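Local coordinates for protein carbonic anhydrase (Unidentified, PDB 3R1W) that probably catalyses the reversible hydration of carbon dioxide to bicarbonate, as a trimeric left-handed beta-helix enzyme of the gamma-carbonic anhydrase type, at residues Asp29-Ile34 and Val46-Val51; Thr65-Gly70 and Val94-Gln99; Ile107-Leu112 and Val125-Ile130. One frame throughout, in Å; residues are numbered along the deposited sequence.

Contact 1: residues Asp29-Ile34 and Val46-Val51; sequences DRSSVI and VWPLAV
Asp-29 and Pro-48 cross at about a right angle at a corner where two successive coils of a left-handed parallel beta-helix stack, the fold of hexapeptide-repeat proteins. The carboxylate carbon CG of Asp-29 lies 3.8 Å from CG of Pro-48, brought there by a first torsion (chi1 -165°) that sets it opposite the backbone N. Its OD1 closes an Asx turn: Ser-31 N donates to Asp-29 OD1 at 3.0 Å, and Ser-31 OG donates to the same oxygen at 2.7 Å from the other face of the carboxylate plane. The hydroxyl, so oriented, also receives the N-H of Leu-49, but weakly, since the bond bends to 134°. Asp-29 OD2 forms a salt bridge with Arg-13 of a neighbouring subunit, so the corner serves the trimer as well as the coil. Replacing this aspartate with alanine is likely to leave that arginine without its salt-bridge mate, the turn without its acceptor and the Ser-31 hydroxyl free to turn. Main-chain bonds set the stacking, with Asp-29 N 2.9 Å from Val-46 O and Val-33 N 2.9 Å from Ala-50 O. Inside the coil, Ile-34 and Val-46 meet tip to tip, CD1 of Ile-34 standing 4.1 Å from CG2 of Val-46.

Contact 2: residues Thr65-Gly70 and Val94-Gln99; sequences TSVQDG and VTIGHQ
Asp-69 OD1 is gripped from two chains: His-98 ND1 donates to it at 2.7 Å, and Arg-53 of a neighbouring subunit forms a salt bridge with it. The pair links adjacent coils of the left-handed parallel beta-helix, where the short strands 66-67 and 94-96 give way to a corner. The bond lies in the imidazole plane but approaches the carboxylate from above, 35° out of its plane. Gln-68 packs over one face of the ring: its OE1 sits 3.3 Å above the His-98 ring plane, over the centre, with amide and ring planes 54° apart. With the bond at its edge, this probably narrows the ring's freedom to turn. The ring also meets those of His-74 and His-103 of the neighbouring subunit, a cluster consistent with the intersubunit metal site of gamma-class carbonic anhydrases.

Behind this corner the backbones run in parallel register. Ser-66 N reaches Val-94 O at 3.0 Å, and Ser-66 O takes Ile-96 N at the same 3.0 Å. On the inner face, Val-67 and Ile-96 lie side by side, with CG2 of Val-67 4.0 Å from CD1 of Ile-96. On the outer face, the Gln-68 amide makes a weak bond from NE2 to Ser-66 OG (3.4 Å). A water joins the two strands here, 2.7 Å from Ser-66 OG and donating to Thr-95 OG1 at 2.8 Å.

Contact 3: residues Ile107-Leu112 and Val125-Ile130; sequences IGNRVL and VEDEVI
Arg-110 and Glu-128 lie side by side and form a salt bridge across two neighbouring turns of the left-handed beta-helix. Arg-110 NE donates to the anti lone pair of Glu-128 OE2 at 2.8 Å, near the guanidinium plane, although the carboxylate is turned 76° against it. A bend in the arginine chain (chi3 -60°) brings NE round to that oxygen, while NH2 adds only a weak bond. Arg-165 of helix 162-184 makes a second salt bridge to the same Glu-128 OE2, so one carboxylate oxygen serves two arginines and probably balances their charge.

Asp-127 divides its two oxygens. OD1 takes the backbone N-H of Asn-109 almost straight (172°), with Asn-109 N 2.9 Å from Asp-127 OD1 and above the carboxylate plane. OD2 accepts from a water at 2.6 Å, and that water in turn accepts from Asn-109 ND2 at 3.0 Å and from Arg-110 NH2. The other end of the Asn-109 amide, OD1, is satisfied by Asp-92 N. Among main-chain atoms, Glu-128 N reaches Asn-109 O at 3.0 Å and Gly-108 N reaches Val-125 O at 2.8 Å. Glu-126 O is the exception: it is buried without a polar partner, with methyl CG2 of Val-111 3.4 Å away.

Val-111 and Val-125 pack within the coil against Val-94 of strand 94-96 and Leu-143 of strand 142-143, while Phe-168 of helix 162-184 covers Arg-110, Glu-128 and Ile-130 outside.

In the fold
All three contacts join coils of one beta-helix, in series along the chain, but their surroundings differ. Contacts 1 and 2 are buried, and in each a carboxylate that bonds within the coil also pairs with an arginine of another subunit; contact 3 is only partly buried, meets no other chain, and adds a salt bridge and a bridging water to its main-chain bonds and valine packing. In the middle, contact 2 is tied to contact 1 by a probable bond from Trp-47 N to Val-67 O (3.0 Å), and to contact 3 by one from Thr-95 N to Val-111 O (2.9 Å). Contacts 1 and 3 lie on opposite sides of the chain's centre, nearest atoms about 12 Å apart.

Contact 1: residues Asp29-Ile34 and Val46-Val51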
ATOM      1  N   ASP B  29       3.790 -12.672  10.200  1.00  6.46           N
ATOM      2  CA  ASP B  29       2.837 -12.009  11.075  1.00  7.82           C
ATOM      3  C   ASP B  29       1.443 -12.581  10.828  1.00  7.49           C
ATOM      4  O   ASP B  29       1.106 -12.916   9.693  1.00  7.25           O
ATOM      5  CB  ASP B  29       2.812 -10.502  10.837  1.00  4.42           C
ATOM      6  CG  ASP B  29       2.112  -9.772  11.956  1.00  7.27           C
ATOM      7  OD1 ASP B  29       0.917  -9.476  11.816  1.00  7.25           O
ATOM      8  OD2 ASP B  29       2.756  -9.520  12.991  1.00  7.62           O
ATOM      9  N   ARG B  30       0.638 -12.696  11.883  1.00  7.24           N
ATOM     10  CA  ARG B  30      -0.697 -13.266  11.753  1.00  7.16           C
ATOM     11  C   ARG B  30      -1.554 -12.455  10.780  1.00  6.92           C
ATOM     12  O   ARG B  30      -2.538 -12.969  10.266  1.00  7.15           O
ATOM     13  CB  ARG B  30      -1.410 -13.345  13.107  1.00  6.75           C
ATOM     14  CG  ARG B  30      -1.627 -11.992  13.764  1.00  7.35           C
ATOM     15  CD  ARG B  30      -2.495 -12.134  15.014  1.00 12.51           C
ATOM     16  NE  ARG B  30      -1.796 -12.790  16.123  1.00 17.12           N
ATOM     17  CZ  ARG B  30      -1.188 -12.143  17.121  1.00 20.35           C
ATOM     18  NH1 ARG B  30      -1.187 -10.817  17.159  1.00 19.47           N
ATOM     19  NH2 ARG B  30      -0.586 -12.820  18.093  1.00 17.24           N
ATOM     20  N   SER B  31      -1.167 -11.205  10.523  1.00  7.17           N
ATOM     21  CA  SER B  31      -1.963 -10.306   9.681  1.00  5.83           C
ATOM     22  C   SER B  31      -1.544 -10.321   8.217  1.00  6.30           C
ATOM     23  O   SER B  31      -2.199  -9.707   7.374  1.00  9.58           O
ATOM     24  CB  SER B  31      -1.918  -8.874  10.218  1.00  9.11           C
ATOM     25  OG  SER B  31      -0.663  -8.278   9.943  1.00  7.80           O
ATOM     26  N   SER B  32      -0.459 -11.026   7.910  1.00  5.20           N
ATOM     27  CA  SER B  32      -0.033 -11.157   6.526  1.00  3.29           C
ATOM     28  C   SER B  32      -0.812 -12.290   5.847  1.00  7.10           C
ATOM     29  O   SER B  32      -1.519 -13.056   6.508  1.00  9.51           O
ATOM     30  CB  SER B  32       1.469 -11.394   6.436  1.00 13.90           C
ATOM     31  OG  SER B  32       1.802 -12.653   6.978  1.00 24.59           O
ATOM     32  N   VAL B  33      -0.698 -12.380   4.529  1.00  4.55           N
ATOM     33  CA  VAL B  33      -1.443 -13.387   3.772  1.00  4.19           C
ATOM     34  C   VAL B  33      -0.541 -14.061   2.749  1.00  5.52           C
ATOM     35  O   VAL B  33      -0.099 -13.432   1.792  1.00  8.30           O
ATOM     36  CB  VAL B  33      -2.669 -12.775   3.055  1.00  4.28           C
ATOM     37  CG1 VAL B  33      -3.301 -13.792   2.106  1.00  9.85           C
ATOM     38  CG2 VAL B  33      -3.688 -12.291   4.078  1.00  5.59           C
ATOM     39  N   ILE B  34      -0.266 -15.344   2.959  1.00  6.26           N
ATOM     40  CA  ILE B  34       0.575 -16.099   2.034  1.00  4.20           C
ATOM     41  C   ILE B  34      -0.248 -17.227   1.441  1.00  8.20           C
ATOM     42  O   ILE B  34      -0.852 -18.013   2.172  1.00 11.05           O
ATOM     43  CB  ILE B  34       1.809 -16.683   2.745  1.00  6.50           C
ATOM     44  CG1 ILE B  34       2.617 -15.561   3.410  1.00  8.60           C
ATOM     45  CG2 ILE B  34       2.690 -17.431   1.753  1.00 10.62           C
ATOM     46  CD1 ILE B  34       3.886 -16.051   4.144  1.00 11.48           C
ATOM     47  N   VAL B  46       8.028 -12.111   7.276  1.00  6.05           N
ATOM     48  CA  VAL B  46       6.973 -11.471   6.518  1.00  5.56           C
ATOM     49  C   VAL B  46       6.155 -10.668   7.507  1.00  3.62           C
ATOM     50  O   VAL B  46       5.616 -11.210   8.466  1.00  6.24           O
ATOM     51  CB  VAL B  46       6.092 -12.489   5.793  1.00  6.30           C
ATOM     52  CG1 VAL B  46       5.031 -11.760   4.973  1.00  7.43           C
ATOM     53  CG2 VAL B  46       6.947 -13.378   4.876  1.00  7.17           C
ATOM     54  N   TRP B  47       6.077  -9.367   7.249  1.00  4.67           N
ATOM     55  CA  TRP B  47       5.670  -8.378   8.241  1.00  4.10           C
ATOM     56  C   TRP B  47       4.200  -7.984   8.088  1.00  2.83           C
ATOM     57  O   TRP B  47       3.538  -8.432   7.150  1.00  6.61           O
ATOM     58  CB  TRP B  47       6.629  -7.187   8.146  1.00  6.76           C
ATOM     59  CG  TRP B  47       7.997  -7.646   8.533  1.00  6.23           C
ATOM     60  CD1 TRP B  47       8.957  -8.185   7.703  1.00  6.23           C
ATOM     61  CD2 TRP B  47       8.539  -7.695   9.856  1.00  4.71           C
ATOM     62  NE1 TRP B  47      10.068  -8.534   8.435  1.00  7.87           N
ATOM     63  CE2 TRP B  47       9.837  -8.244   9.756  1.00  5.15           C
ATOM     64  CE3 TRP B  47       8.058  -7.312  11.117  1.00  7.79           C
ATOM     65  CZ2 TRP B  47      10.659  -8.415  10.870  1.00  7.42           C
ATOM     66  CZ3 TRP B  47       8.870  -7.484  12.218  1.00  9.74           C
ATOM     67  CH2 TRP B  47      10.163  -8.026  12.087  1.00  9.10           C
ATOM     68  N   PRO B  48       3.669  -7.191   9.039  1.00  4.05           N
ATOM     69  CA  PRO B  48       2.219  -6.993   9.015  1.00  6.22           C
ATOM     70  C   PRO B  48       1.651  -6.538   7.682  1.00  7.71           C
ATOM     71  O   PRO B  48       2.188  -5.646   7.017  1.00  7.32           O
ATOM     72  CB  PRO B  48       1.999  -5.923  10.091  1.00  9.03           C
ATOM     73  CG  PRO B  48       3.074  -6.214  11.088  1.00  6.75           C
ATOM     74  CD  PRO B  48       4.280  -6.602  10.246  1.00  6.69           C
ATOM     75  N   LEU B  49       0.547  -7.172   7.304  1.00  6.71           N
ATOM     76  CA  LEU B  49      -0.253  -6.755   6.156  1.00  4.29           C
ATOM     77  C   LEU B  49       0.490  -6.842   4.818  1.00  8.86           C
ATOM     78  O   LEU B  49       0.209  -6.068   3.900  1.00  7.93           O
ATOM     79  CB  LEU B  49      -0.826  -5.353   6.382  1.00  6.56           C
ATOM     80  CG  LEU B  49      -1.600  -5.193   7.699  1.00 14.33           C
ATOM     81  CD1 LEU B  49      -2.176  -3.782   7.845  1.00 15.50           C
ATOM     82  CD2 LEU B  49      -2.713  -6.232   7.806  1.00 14.70           C
ATOM     83  N   ALA B  50       1.435  -7.778   4.714  1.00  4.22           N
ATOM     84  CA  ALA B  50       2.044  -8.116   3.425  1.00  4.94           C
ATOM     85  C   ALA B  50       1.282  -9.262   2.752  1.00  7.20           C
ATOM     86  O   ALA B  50       0.682 -10.106   3.429  1.00  8.57           O
ATOM     87  CB  ALA B  50       3.511  -8.488   3.592  1.00  6.39           C
ATOM     88  N   VAL B  51       1.334  -9.297   1.423  1.00  4.08           N
ATOM     89  CA  VAL B  51       0.681 -10.346   0.651  1.00  3.63           C
ATOM     90  C   VAL B  51       1.693 -11.025  -0.253  1.00  6.13           C
ATOM     91  O   VAL B  51       2.431 -10.355  -0.977  1.00  6.67           O
ATOM     92  CB  VAL B  51      -0.469  -9.777  -0.223  1.00  4.00           C
ATOM     93  CG1 VAL B  51      -1.115 -10.892  -1.054  1.00  8.40           C
ATOM     94  CG2 VAL B  51      -1.506  -9.098   0.657  1.00  6.16           C
TER

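Contact 2: residues Thr65-Gly70 and Val94-Gln99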
ATOM      1  N   THR B  65      15.606 -13.215   4.280  1.00  8.09           N
ATOM      2  CA  THR B  65      15.002 -12.160   3.477  1.00  5.84           C
ATOM      3  C   THR B  65      13.746 -11.648   4.165  1.00  8.56           C
ATOM      4  O   THR B  65      12.999 -12.429   4.755  1.00  8.75           O
ATOM      5  CB  THR B  65      14.718 -12.671   2.055  1.00  8.78           C
ATOM      6  OG1 THR B  65      15.954 -12.709   1.329  1.00  8.00           O
ATOM      7  CG2 THR B  65      13.727 -11.771   1.325  1.00  6.34           C
ATOM      8  N   SER B  66      13.554 -10.332   4.147  1.00  5.16           N
ATOM      9  CA  SER B  66      12.372  -9.746   4.764  1.00  6.36           C
ATOM     10  C   SER B  66      11.430  -9.233   3.691  1.00  7.99           C
ATOM     11  O   SER B  66      11.865  -8.735   2.651  1.00  8.37           O
ATOM     12  CB  SER B  66      12.735  -8.627   5.748  1.00  9.18           C
ATOM     13  OG  SER B  66      13.354  -7.528   5.105  1.00  6.38           O
ATOM     14  N   VAL B  67      10.141  -9.398   3.947  1.00  5.74           N
ATOM     15  CA  VAL B  67       9.087  -8.858   3.105  1.00  5.20           C
ATOM     16  C   VAL B  67       8.299  -7.924   4.010  1.00  7.65           C
ATOM     17  O   VAL B  67       7.498  -8.376   4.815  1.00  6.00           O
ATOM     18  CB  VAL B  67       8.164  -9.974   2.587  1.00  8.50           C
ATOM     19  CG1 VAL B  67       7.045  -9.390   1.718  1.00  6.73           C
ATOM     20  CG2 VAL B  67       8.977 -11.007   1.805  1.00  8.45           C
ATOM     21  N   GLN B  68       8.541  -6.623   3.893  1.00  6.25           N
ATOM     22  CA  GLN B  68       8.048  -5.684   4.901  1.00  4.85           C
ATOM     23  C   GLN B  68       6.607  -5.200   4.724  1.00  5.40           C
ATOM     24  O   GLN B  68       5.943  -5.485   3.721  1.00  8.15           O
ATOM     25  CB  GLN B  68       9.023  -4.514   5.064  1.00  4.97           C
ATOM     26  CG  GLN B  68      10.372  -4.994   5.592  1.00  7.39           C
ATOM     27  CD  GLN B  68      11.411  -3.895   5.634  1.00 12.83           C
ATOM     28  OE1 GLN B  68      11.092  -2.715   5.467  1.00 12.77           O
ATOM     29  NE2 GLN B  68      12.666  -4.277   5.842  1.00 12.46           N
ATOM     30  N   ASP B  69       6.147  -4.472   5.735  1.00  5.01           N
ATOM     31  CA  ASP B  69       4.731  -4.169   5.942  1.00  6.48           C
ATOM     32  C   ASP B  69       4.064  -3.650   4.684  1.00  6.46           C
ATOM     33  O   ASP B  69       4.543  -2.696   4.077  1.00  6.09           O
ATOM     34  CB  ASP B  69       4.591  -3.102   7.037  1.00  6.83           C
ATOM     35  CG  ASP B  69       5.596  -3.296   8.177  1.00  8.87           C
ATOM     36  OD1 ASP B  69       6.815  -3.146   7.929  1.00  7.32           O
ATOM     37  OD2 ASP B  69       5.170  -3.573   9.319  1.00  7.86           O
ATOM     38  N   GLY B  70       2.951  -4.271   4.298  1.00  4.53           N
ATOM     39  CA  GLY B  70       2.158  -3.730   3.215  1.00  8.04           C
ATOM     40  C   GLY B  70       2.686  -4.045   1.825  1.00  6.70           C
ATOM     41  O   GLY B  70       2.111  -3.587   0.841  1.00  7.53           O
ATOM     42  N   VAL B  94      17.934 -10.457   1.203  1.00  7.87           N
ATOM     43  CA  VAL B  94      17.257  -9.399   0.473  1.00  4.10           C
ATOM     44  C   VAL B  94      16.340  -8.655   1.438  1.00  7.13           C
ATOM     45  O   VAL B  94      15.612  -9.266   2.213  1.00  8.30           O
ATOM     46  CB  VAL B  94      16.459  -9.969  -0.728  1.00  3.99           C
ATOM     47  CG1 VAL B  94      15.610  -8.875  -1.385  1.00  5.91           C
ATOM     48  CG2 VAL B  94      17.414 -10.607  -1.739  1.00  4.57           C
ATOM     49  N   THR B  95      16.407  -7.330   1.419  1.00  6.76           N
ATOM     50  CA  THR B  95      15.533  -6.532   2.271  1.00  5.86           C
ATOM     51  C   THR B  95      14.471  -5.873   1.387  1.00  9.51           C
ATOM     52  O   THR B  95      14.778  -4.984   0.594  1.00  9.45           O
ATOM     53  CB  THR B  95      16.325  -5.468   3.049  1.00  8.26           C
ATOM     54  OG1 THR B  95      17.338  -6.106   3.838  1.00 11.35           O
ATOM     55  CG2 THR B  95      15.392  -4.673   3.976  1.00 10.94           C
ATOM     56  N   ILE B  96      13.227  -6.323   1.507  1.00  6.98           N
ATOM     57  CA  ILE B  96      12.150  -5.760   0.698  1.00  5.03           C
ATOM     58  C   ILE B  96      11.403  -4.736   1.547  1.00  7.33           C
ATOM     59  O   ILE B  96      10.705  -5.091   2.493  1.00  7.70           O
ATOM     60  CB  ILE B  96      11.216  -6.872   0.167  1.00  5.56           C
ATOM     61  CG1 ILE B  96      12.022  -7.873  -0.675  1.00  9.28           C
ATOM     62  CG2 ILE B  96      10.069  -6.281  -0.667  1.00  7.34           C
ATOM     63  CD1 ILE B  96      11.289  -9.184  -0.919  1.00 12.35           C
ATOM     64  N   GLY B  97      11.584  -3.459   1.212  1.00  9.35           N
ATOM     65  CA  GLY B  97      11.052  -2.358   1.999  1.00  8.64           C
ATOM     66  C   GLY B  97       9.532  -2.289   2.055  1.00  8.87           C
ATOM     67  O   GLY B  97       8.844  -2.910   1.241  1.00  5.81           O
ATOM     68  N   HIS B  98       9.014  -1.527   3.017  1.00  6.51           N
ATOM     69  CA  HIS B  98       7.566  -1.385   3.213  1.00  6.15           C
ATOM     70  C   HIS B  98       6.859  -1.028   1.920  1.00  4.67           C
ATOM     71  O   HIS B  98       7.358  -0.226   1.137  1.00  7.02           O
ATOM     72  CB  HIS B  98       7.257  -0.285   4.242  1.00  4.45           C
ATOM     73  CG  HIS B  98       8.179  -0.279   5.423  1.00  7.18           C
ATOM     74  ND1 HIS B  98       8.006  -1.122   6.500  1.00  7.67           N
ATOM     75  CD2 HIS B  98       9.275   0.467   5.699  1.00  5.97           C
ATOM     76  CE1 HIS B  98       8.962  -0.899   7.386  1.00  8.71           C
ATOM     77  NE2 HIS B  98       9.744   0.056   6.924  1.00  8.80           N
ATOM     78  N   GLN B  99       5.681  -1.607   1.704  1.00  5.25           N
ATOM     79  CA  GLN B  99       4.845  -1.226   0.567  1.00  6.30           C
ATOM     80  C   GLN B  99       5.516  -1.453  -0.784  1.00  3.56           C
ATOM     81  O   GLN B  99       5.182  -0.790  -1.766  1.00  7.08           O
ATOM     82  CB  GLN B  99       4.387   0.235   0.682  1.00  3.81           C
ATOM     83  CG  GLN B  99       3.593   0.525   1.955  1.00  8.39           C
ATOM     84  CD  GLN B  99       3.174   1.977   2.049  1.00 13.25           C
ATOM     85  OE1 GLN B  99       3.812   2.857   1.459  1.00 12.21           O
ATOM     86  NE2 GLN B  99       2.094   2.237   2.779  1.00 10.78           N
TER
HETATM   87  O   HOH W   1      15.988  -7.747   5.733  1.00 13.48           O

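Contact 3: residues Ile107-Leu112 and Val125-Ile130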
ATOM      1  N   ILE B 107      15.264 -11.571  -8.382  1.00  9.00           N
ATOM      2  CA  ILE B 107      16.120 -10.763  -7.516  1.00  7.93           C
ATOM      3  C   ILE B 107      17.201 -11.643  -6.911  1.00 11.87           C
ATOM      4  O   ILE B 107      16.906 -12.709  -6.363  1.00 12.83           O
ATOM      5  CB  ILE B 107      15.307 -10.087  -6.377  1.00  7.52           C
ATOM      6  CG1 ILE B 107      14.296  -9.096  -6.961  1.00  9.77           C
ATOM      7  CG2 ILE B 107      16.247  -9.371  -5.399  1.00 12.06           C
ATOM      8  CD1 ILE B 107      13.173  -8.735  -6.018  1.00 16.74           C
ATOM      9  N   GLY B 108      18.455 -11.203  -7.008  1.00 13.32           N
ATOM     10  CA  GLY B 108      19.576 -12.001  -6.540  1.00 13.70           C
ATOM     11  C   GLY B 108      19.777 -11.966  -5.035  1.00 12.57           C
ATOM     12  O   GLY B 108      18.816 -11.826  -4.278  1.00 12.58           O
ATOM     13  N   ASN B 109      21.033 -12.088  -4.604  1.00 11.03           N
ATOM     14  CA  ASN B 109      21.372 -12.071  -3.184  1.00 11.58           C
ATOM     15  C   ASN B 109      21.928 -10.724  -2.736  1.00 12.69           C
ATOM     16  O   ASN B 109      22.582 -10.030  -3.510  1.00 12.08           O
ATOM     17  CB  ASN B 109      22.415 -13.149  -2.873  1.00  9.41           C
ATOM     18  CG  ASN B 109      22.010 -14.521  -3.364  1.00 17.96           C
ATOM     19  OD1 ASN B 109      20.869 -14.951  -3.187  1.00 13.43           O
ATOM     20  ND2 ASN B 109      22.952 -15.224  -3.983  1.00 20.46           N
ATOM     21  N   ARG B 110      21.686 -10.380  -1.472  1.00 10.34           N
ATOM     22  CA  ARG B 110      22.241  -9.171  -0.866  1.00 12.55           C
ATOM     23  C   ARG B 110      21.782  -7.944  -1.649  1.00 13.60           C
ATOM     24  O   ARG B 110      22.562  -7.286  -2.335  1.00 14.57           O
ATOM     25  CB  ARG B 110      23.774  -9.265  -0.768  1.00 12.12           C
ATOM     26  CG  ARG B 110      24.237 -10.389   0.144  1.00 12.14           C
ATOM     27  CD  ARG B 110      25.762 -10.443   0.267  1.00 12.30           C
ATOM     28  NE  ARG B 110      26.401 -10.651  -1.027  1.00 15.66           N
ATOM     29  CZ  ARG B 110      26.514 -11.826  -1.642  1.00 26.08           C
ATOM     30  NH1 ARG B 110      26.026 -12.929  -1.087  1.00 26.44           N
ATOM     31  NH2 ARG B 110      27.117 -11.897  -2.824  1.00 31.70           N
ATOM     32  N   VAL B 111      20.485  -7.676  -1.562  1.00 10.26           N
ATOM     33  CA  VAL B 111      19.845  -6.631  -2.346  1.00  8.41           C
ATOM     34  C   VAL B 111      18.944  -5.806  -1.427  1.00  7.72           C
ATOM     35  O   VAL B 111      18.269  -6.360  -0.554  1.00  9.89           O
ATOM     36  CB  VAL B 111      19.005  -7.249  -3.492  1.00 10.99           C
ATOM     37  CG1 VAL B 111      18.173  -6.194  -4.189  1.00 10.07           C
ATOM     38  CG2 VAL B 111      19.917  -7.966  -4.498  1.00 15.86           C
ATOM     39  N   LEU B 112      18.961  -4.487  -1.614  1.00  7.17           N
ATOM     40  CA  LEU B 112      18.085  -3.573  -0.894  1.00  9.41           C
ATOM     41  C   LEU B 112      17.011  -3.079  -1.840  1.00 13.68           C
ATOM     42  O   LEU B 112      17.313  -2.378  -2.805  1.00 15.22           O
ATOM     43  CB  LEU B 112      18.881  -2.363  -0.404  1.00 13.47           C
ATOM     44  CG  LEU B 112      19.015  -2.057   1.082  1.00 26.96           C
ATOM     45  CD1 LEU B 112      19.743  -0.726   1.255  1.00 17.39           C
ATOM     46  CD2 LEU B 112      17.651  -2.010   1.755  1.00 25.32           C
ATOM     47  N   VAL B 125      17.207  -8.324 -11.102  1.00 11.99           N
ATOM     48  CA  VAL B 125      18.080  -7.553 -10.228  1.00  8.41           C
ATOM     49  C   VAL B 125      19.240  -8.432  -9.779  1.00 11.04           C
ATOM     50  O   VAL B 125      19.045  -9.443  -9.100  1.00 10.66           O
ATOM     51  CB  VAL B 125      17.319  -7.025  -8.996  1.00 10.85           C
ATOM     52  CG1 VAL B 125      18.223  -6.126  -8.152  1.00 12.51           C
ATOM     53  CG2 VAL B 125      16.062  -6.272  -9.428  1.00 10.59           C
ATOM     54  N   GLU B 126      20.452  -8.060 -10.172  1.00 11.64           N
ATOM     55  CA  GLU B 126      21.627  -8.847  -9.814  1.00 13.45           C
ATOM     56  C   GLU B 126      21.993  -8.702  -8.328  1.00 16.63           C
ATOM     57  O   GLU B 126      21.361  -7.935  -7.593  1.00 11.35           O
ATOM     58  CB  GLU B 126      22.801  -8.488 -10.735  1.00 10.11           C
ATOM     59  CG  GLU B 126      22.502  -8.810 -12.192  1.00 14.66           C
ATOM     60  CD  GLU B 126      23.652  -8.501 -13.138  1.00 19.51           C
ATOM     61  OE1 GLU B 126      24.697  -7.989 -12.683  1.00 18.48           O
ATOM     62  OE2 GLU B 126      23.500  -8.774 -14.345  1.00 18.66           O
ATOM     63  N   ASP B 127      22.995  -9.460  -7.889  1.00 15.60           N
ATOM     64  CA  ASP B 127      23.483  -9.394  -6.508  1.00 11.42           C
ATOM     65  C   ASP B 127      23.979  -8.000  -6.151  1.00 10.76           C
ATOM     66  O   ASP B 127      24.517  -7.292  -6.998  1.00 12.67           O
ATOM     67  CB  ASP B 127      24.671 -10.345  -6.309  1.00 14.29           C
ATOM     68  CG  ASP B 127      24.303 -11.805  -6.435  1.00 19.22           C
ATOM     69  OD1 ASP B 127      23.106 -12.136  -6.609  1.00 18.10           O
ATOM     70  OD2 ASP B 127      25.239 -12.635  -6.346  1.00 18.88           O
ATOM     71  N   GLU B 128      23.825  -7.626  -4.885  1.00  7.96           N
ATOM     72  CA  GLU B 128      24.439  -6.409  -4.358  1.00 10.51           C
ATOM     73  C   GLU B 128      24.032  -5.153  -5.127  1.00 14.20           C
ATOM     74  O   GLU B 128      24.867  -4.364  -5.568  1.00 13.41           O
ATOM     75  CB  GLU B 128      25.970  -6.588  -4.270  1.00  8.32           C
ATOM     76  CG  GLU B 128      26.328  -7.759  -3.350  1.00 10.01           C
ATOM     77  CD  GLU B 128      27.826  -7.997  -3.177  1.00 17.66           C
ATOM     78  OE1 GLU B 128      28.639  -7.347  -3.867  1.00 22.90           O
ATOM     79  OE2 GLU B 128      28.183  -8.858  -2.343  1.00 20.56           O
ATOM     80  N   VAL B 129      22.720  -4.979  -5.276  1.00  7.70           N
ATOM     81  CA  VAL B 129      22.154  -3.813  -5.922  1.00 10.57           C
ATOM     82  C   VAL B 129      21.284  -3.089  -4.903  1.00  7.90           C
ATOM     83  O   VAL B 129      20.673  -3.724  -4.047  1.00 10.03           O
ATOM     84  CB  VAL B 129      21.266  -4.234  -7.122  1.00  9.28           C
ATOM     85  CG1 VAL B 129      20.360  -3.092  -7.553  1.00  9.46           C
ATOM     86  CG2 VAL B 129      22.136  -4.755  -8.280  1.00  8.94           C
ATOM     87  N   ILE B 130      21.250  -1.765  -4.985  1.00  9.42           N
ATOM     88  CA  ILE B 130      20.312  -0.970  -4.198  1.00 11.17           C
ATOM     89  C   ILE B 130      19.275  -0.363  -5.130  1.00 11.85           C
ATOM     90  O   ILE B 130      19.626   0.306  -6.106  1.00 10.93           O
ATOM     91  CB  ILE B 130      21.019   0.170  -3.429  1.00 11.29           C
ATOM     92  CG1 ILE B 130      21.898  -0.401  -2.312  1.00  7.82           C
ATOM     93  CG2 ILE B 130      19.987   1.144  -2.856  1.00 10.53           C
ATOM     94  CD1 ILE B 130      22.796   0.637  -1.653  1.00  9.45           C
TER
HETATM   95  O   HOH W   2      25.805 -14.307  -4.434  1.00 29.41           O